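Local coordinates for CglIIR protein (Corynebacterium glutamicum, PDB 6F1S) that probably acts as the NTPase motor subunit of the CglI restriction endonuclease, a DEAD-Z1 helicase-like protein of which this is the C-terminal domain, at residues L90-K101 against H124-V135. Residues are numbered along the deposited sequence; the frame is centred on the assembly and turned at random.
Sequences LTARMVLRTNRK and HPLLILYRIEGV. With EDO (1,2-ethanediol), chain C.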
# COMPACT_ATOMS: atom_id res chain seq x y z
N LEU A 90 4.26 13.20 14.68
CA LEU A 90 4.77 12.31 13.65
C LEU A 90 3.71 11.99 12.60
O LEU A 90 2.57 11.65 12.93
CB LEU A 90 5.30 11.01 14.26
CG LEU A 90 5.94 10.05 13.25
CD1 LEU A 90 7.10 10.73 12.54
CD2 LEU A 90 6.39 8.77 13.94
N THR A 91 4.09 12.11 11.33
CA THR A 91 3.18 11.81 10.23
C THR A 91 3.71 10.63 9.42
O THR A 91 4.90 10.31 9.46
CB THR A 91 2.98 13.03 9.29
OG1 THR A 91 4.24 13.47 8.78
CG2 THR A 91 2.31 14.17 10.04
N ALA A 92 2.81 9.98 8.69
CA ALA A 92 3.20 8.92 7.78
C ALA A 92 3.49 9.50 6.41
O ALA A 92 2.95 10.54 6.04
CB ALA A 92 2.12 7.85 7.70
N ARG A 93 4.35 8.82 5.66
CA ARG A 93 4.62 9.16 4.28
C ARG A 93 3.83 8.22 3.37
O ARG A 93 3.81 7.01 3.59
CB ARG A 93 6.12 9.10 3.98
CG ARG A 93 6.52 9.56 2.59
CD ARG A 93 8.03 9.52 2.44
NE ARG A 93 8.47 9.92 1.11
CZ ARG A 93 9.72 9.80 0.67
NH1 ARG A 93 10.66 9.28 1.46
NH2 ARG A 93 10.04 10.19 -0.56
N MSE A 94 3.17 8.78 2.36
CA MSE A 94 2.38 7.97 1.45
C MSE A 94 2.76 8.24 -0.00
O MSE A 94 2.79 9.39 -0.46
CB MSE A 94 0.88 8.20 1.65
CG MSE A 94 0.03 7.27 0.80
SE MSE A 94 -1.87 7.19 1.30
CE MSE A 94 -2.47 8.86 0.49
N VAL A 95 3.05 7.15 -0.72
CA VAL A 95 3.42 7.22 -2.12
C VAL A 95 2.38 6.47 -2.96
O VAL A 95 2.10 5.30 -2.71
CB VAL A 95 4.83 6.64 -2.36
CG1 VAL A 95 5.18 6.63 -3.84
CG2 VAL A 95 5.87 7.43 -1.56
N LEU A 96 1.80 7.17 -3.93
CA LEU A 96 0.80 6.60 -4.82
C LEU A 96 1.36 6.52 -6.23
O LEU A 96 1.72 7.55 -6.81
CB LEU A 96 -0.48 7.44 -4.83
CG LEU A 96 -1.16 7.79 -3.50
CD1 LEU A 96 -2.39 8.67 -3.74
CD2 LEU A 96 -1.53 6.53 -2.73
N ARG A 97 1.44 5.32 -6.78
CA ARG A 97 1.88 5.12 -8.16
C ARG A 97 0.76 4.53 -8.99
O ARG A 97 0.08 3.58 -8.56
CB ARG A 97 3.10 4.20 -8.23
CG ARG A 97 4.25 4.58 -7.33
CD ARG A 97 4.97 5.81 -7.82
NE ARG A 97 6.18 6.02 -7.05
CZ ARG A 97 6.76 7.20 -6.85
NH1 ARG A 97 6.22 8.29 -7.36
NH2 ARG A 97 7.86 7.28 -6.11
N THR A 98 0.56 5.06 -10.19
CA THR A 98 -0.44 4.50 -11.08
C THR A 98 0.22 3.95 -12.34
O THR A 98 1.43 4.08 -12.53
CB THR A 98 -1.50 5.56 -11.44
OG1 THR A 98 -0.86 6.66 -12.11
CG2 THR A 98 -2.19 6.06 -10.18
N ASN A 99 -0.59 3.32 -13.19
CA ASN A 99 -0.12 2.69 -14.43
C ASN A 99 0.99 1.66 -14.14
O ASN A 99 1.91 1.49 -14.92
CB ASN A 99 0.36 3.75 -15.43
CG ASN A 99 0.77 3.16 -16.77
OD1 ASN A 99 0.12 2.24 -17.28
ND2 ASN A 99 1.87 3.66 -17.33
N ARG A 100 0.89 0.99 -13.00
CA ARG A 100 1.84 -0.08 -12.69
C ARG A 100 1.43 -1.36 -13.39
O ARG A 100 0.24 -1.63 -13.57
CB ARG A 100 1.93 -0.30 -11.17
CG ARG A 100 2.39 0.92 -10.37
CD ARG A 100 3.77 1.42 -10.79
NE ARG A 100 3.71 2.25 -12.00
CZ ARG A 100 4.76 2.55 -12.76
NH1 ARG A 100 5.96 2.10 -12.44
NH2 ARG A 100 4.60 3.30 -13.84
N LYS A 101 2.43 -2.13 -13.81
CA LYS A 101 2.19 -3.40 -14.49
C LYS A 101 2.97 -4.52 -13.83
O LYS A 101 4.08 -4.85 -14.24
CB LYS A 101 2.57 -3.30 -15.97
CG LYS A 101 1.73 -2.32 -16.75
CD LYS A 101 0.33 -2.85 -16.94
CE LYS A 101 -0.47 -1.94 -17.86
NZ LYS A 101 -1.74 -2.58 -18.27
N HIS A 124 9.77 8.36 8.71
CA HIS A 124 8.32 8.25 8.58
C HIS A 124 7.88 6.81 8.33
O HIS A 124 8.45 6.11 7.50
CB HIS A 124 7.81 9.13 7.43
CG HIS A 124 8.02 10.59 7.64
ND1 HIS A 124 7.22 11.35 8.46
CD2 HIS A 124 8.94 11.44 7.13
CE1 HIS A 124 7.64 12.61 8.45
NE2 HIS A 124 8.68 12.69 7.65
N PRO A 125 6.84 6.37 9.07
CA PRO A 125 6.14 5.16 8.65
C PRO A 125 5.71 5.33 7.20
O PRO A 125 5.19 6.39 6.85
CB PRO A 125 4.94 5.10 9.59
CG PRO A 125 5.35 5.88 10.78
CD PRO A 125 6.26 6.97 10.28
N LEU A 126 5.96 4.34 6.36
CA LEU A 126 5.81 4.50 4.92
C LEU A 126 4.73 3.58 4.34
O LEU A 126 4.75 2.38 4.58
CB LEU A 126 7.15 4.25 4.22
CG LEU A 126 7.16 4.38 2.70
CD1 LEU A 126 6.80 5.80 2.28
CD2 LEU A 126 8.51 3.98 2.13
N LEU A 127 3.80 4.17 3.59
CA LEU A 127 2.82 3.40 2.83
C LEU A 127 2.98 3.69 1.34
O LEU A 127 2.84 4.83 0.90
CB LEU A 127 1.39 3.71 3.28
CG LEU A 127 0.24 3.08 2.46
CD1 LEU A 127 0.19 1.57 2.63
CD2 LEU A 127 -1.12 3.71 2.80
N ILE A 128 3.29 2.66 0.57
CA ILE A 128 3.36 2.78 -0.88
C ILE A 128 2.19 2.03 -1.50
O ILE A 128 2.01 0.84 -1.24
CB ILE A 128 4.70 2.23 -1.43
CG1 ILE A 128 5.88 2.95 -0.77
CG2 ILE A 128 4.75 2.37 -2.94
CD1 ILE A 128 7.26 2.49 -1.28
N LEU A 129 1.40 2.72 -2.31
CA LEU A 129 0.27 2.09 -2.98
C LEU A 129 0.48 2.03 -4.49
O LEU A 129 0.74 3.05 -5.13
CB LEU A 129 -1.04 2.82 -2.64
CG LEU A 129 -1.55 2.61 -1.21
CD1 LEU A 129 -2.62 3.64 -0.82
CD2 LEU A 129 -2.09 1.22 -1.04
N TYR A 130 0.39 0.83 -5.05
CA TYR A 130 0.55 0.62 -6.49
C TYR A 130 -0.80 0.32 -7.13
O TYR A 130 -1.48 -0.63 -6.73
CB TYR A 130 1.51 -0.53 -6.78
CG TYR A 130 2.97 -0.13 -6.94
CD1 TYR A 130 3.49 0.96 -6.27
CD2 TYR A 130 3.82 -0.86 -7.78
CE1 TYR A 130 4.82 1.32 -6.41
CE2 TYR A 130 5.14 -0.50 -7.93
CZ TYR A 130 5.64 0.59 -7.24
OH TYR A 130 6.96 0.96 -7.38
N ARG A 131 -1.18 1.12 -8.12
CA ARG A 131 -2.42 0.89 -8.86
C ARG A 131 -2.13 0.07 -10.11
O ARG A 131 -1.40 0.50 -10.98
CB ARG A 131 -3.10 2.21 -9.23
CG ARG A 131 -4.54 2.08 -9.72
CD ARG A 131 -5.07 3.42 -10.21
NE ARG A 131 -6.50 3.37 -10.53
CZ ARG A 131 -6.98 3.01 -11.71
NH1 ARG A 131 -6.16 2.65 -12.69
NH2 ARG A 131 -8.30 3.01 -11.92
N ILE A 132 -2.72 -1.12 -10.17
CA ILE A 132 -2.49 -2.03 -11.30
C ILE A 132 -3.79 -2.29 -12.04
O ILE A 132 -4.77 -2.73 -11.44
CB ILE A 132 -1.89 -3.36 -10.83
CG1 ILE A 132 -0.56 -3.13 -10.13
CG2 ILE A 132 -1.72 -4.31 -12.02
CD1 ILE A 132 0.02 -4.36 -9.49
N GLU A 133 -3.78 -2.03 -13.34
CA GLU A 133 -4.96 -2.17 -14.17
C GLU A 133 -4.61 -2.79 -15.53
O GLU A 133 -3.55 -2.53 -16.08
CB GLU A 133 -5.63 -0.81 -14.37
CG GLU A 133 -6.94 -0.84 -15.12
CD GLU A 133 -7.29 0.50 -15.73
OE1 GLU A 133 -7.53 1.47 -14.98
OE2 GLU A 133 -7.32 0.59 -16.97
N GLY A 134 -5.51 -3.63 -16.05
CA GLY A 134 -5.36 -4.19 -17.38
C GLY A 134 -4.31 -5.28 -17.48
O GLY A 134 -3.60 -5.39 -18.47
N VAL A 135 -4.24 -6.11 -16.45
CA VAL A 135 -3.25 -7.17 -16.34
C VAL A 135 -3.93 -8.53 -16.19
O VAL A 135 -3.43 -9.56 -16.67
CB VAL A 135 -2.30 -6.89 -15.14
CG1 VAL A 135 -1.79 -8.17 -14.51
CG2 VAL A 135 -1.15 -5.99 -15.56
C1 EDO C . 6.86 -1.31 -10.84
O1 EDO C . 7.65 -2.47 -10.54
C2 EDO C . 6.91 -0.98 -12.32
O2 EDO C . 5.69 -1.37 -12.96
O HOH W 1 -3.53 2.27 -13.00
O HOH W 2 -1.97 -0.13 -14.24
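The Tyr130 ring takes the aliphatic part of Arg100 over one face, its CG 3.9 Å from the ring centroid in a CH-pi contact, while CG of Arg97 approaches obliquely and a bound ethanediol lies at the edge. Arginine suits both places, since its methylenes pack on the aromatic ring and leave the charged end to bond beyond it: Arg100 doubles back so that NE donates to Thr98 O, while Arg97 goes on to salt bridges with Asp114 and Glu48, its guanidinium carrying Val95 CG1 on one face. These residues belong to neighbouring parallel strands of a mixed sheet, 92-100 and 126-132, joined through helix 112-120 as a beta-alpha-beta crossover.

The backbones pair in register from Arg93 with Leu126 to Arg97 with Tyr130, their N-H groups bonding alternately to and fro. In these extended strands successive side chains point to opposite faces. Met94 (selenomethionine), Leu96, Leu127 and Leu129 make one of them greasy: CD2 of Leu96 lies 3.6 Å from CD1 of Leu129, and helix 32-46 adds Tyr42 and Leu43. The other face carries Arg93, Val95, Leu126 and Ile128, together with Arg97 and Tyr130. Arg93 runs fully extended, CG anti to the backbone N (chi1 -175°), which lays its methylenes alongside Leu126 CD1 while its guanidinium reaches Asp49 and Glu121.

Beyond Thr98 the first strand turns a corner, and water 1 takes the N-H of Asn99 and that of Arg131 NH1. Arg131 NH1 also bonds Glu133 OE1 at 2.9 Å, a salt bridge in the guanidinium plane, while its NE pairs with Asp36. Lys101, long enough to fold back, gives NZ to Glu133 O at 2.8 Å. At the other end, His124 presents its ring edge to Thr91: ND1 donates to Thr91 O at 2.7 Å, the oxygen in the ring plane but the nitrogen 43° above the carbonyl plane.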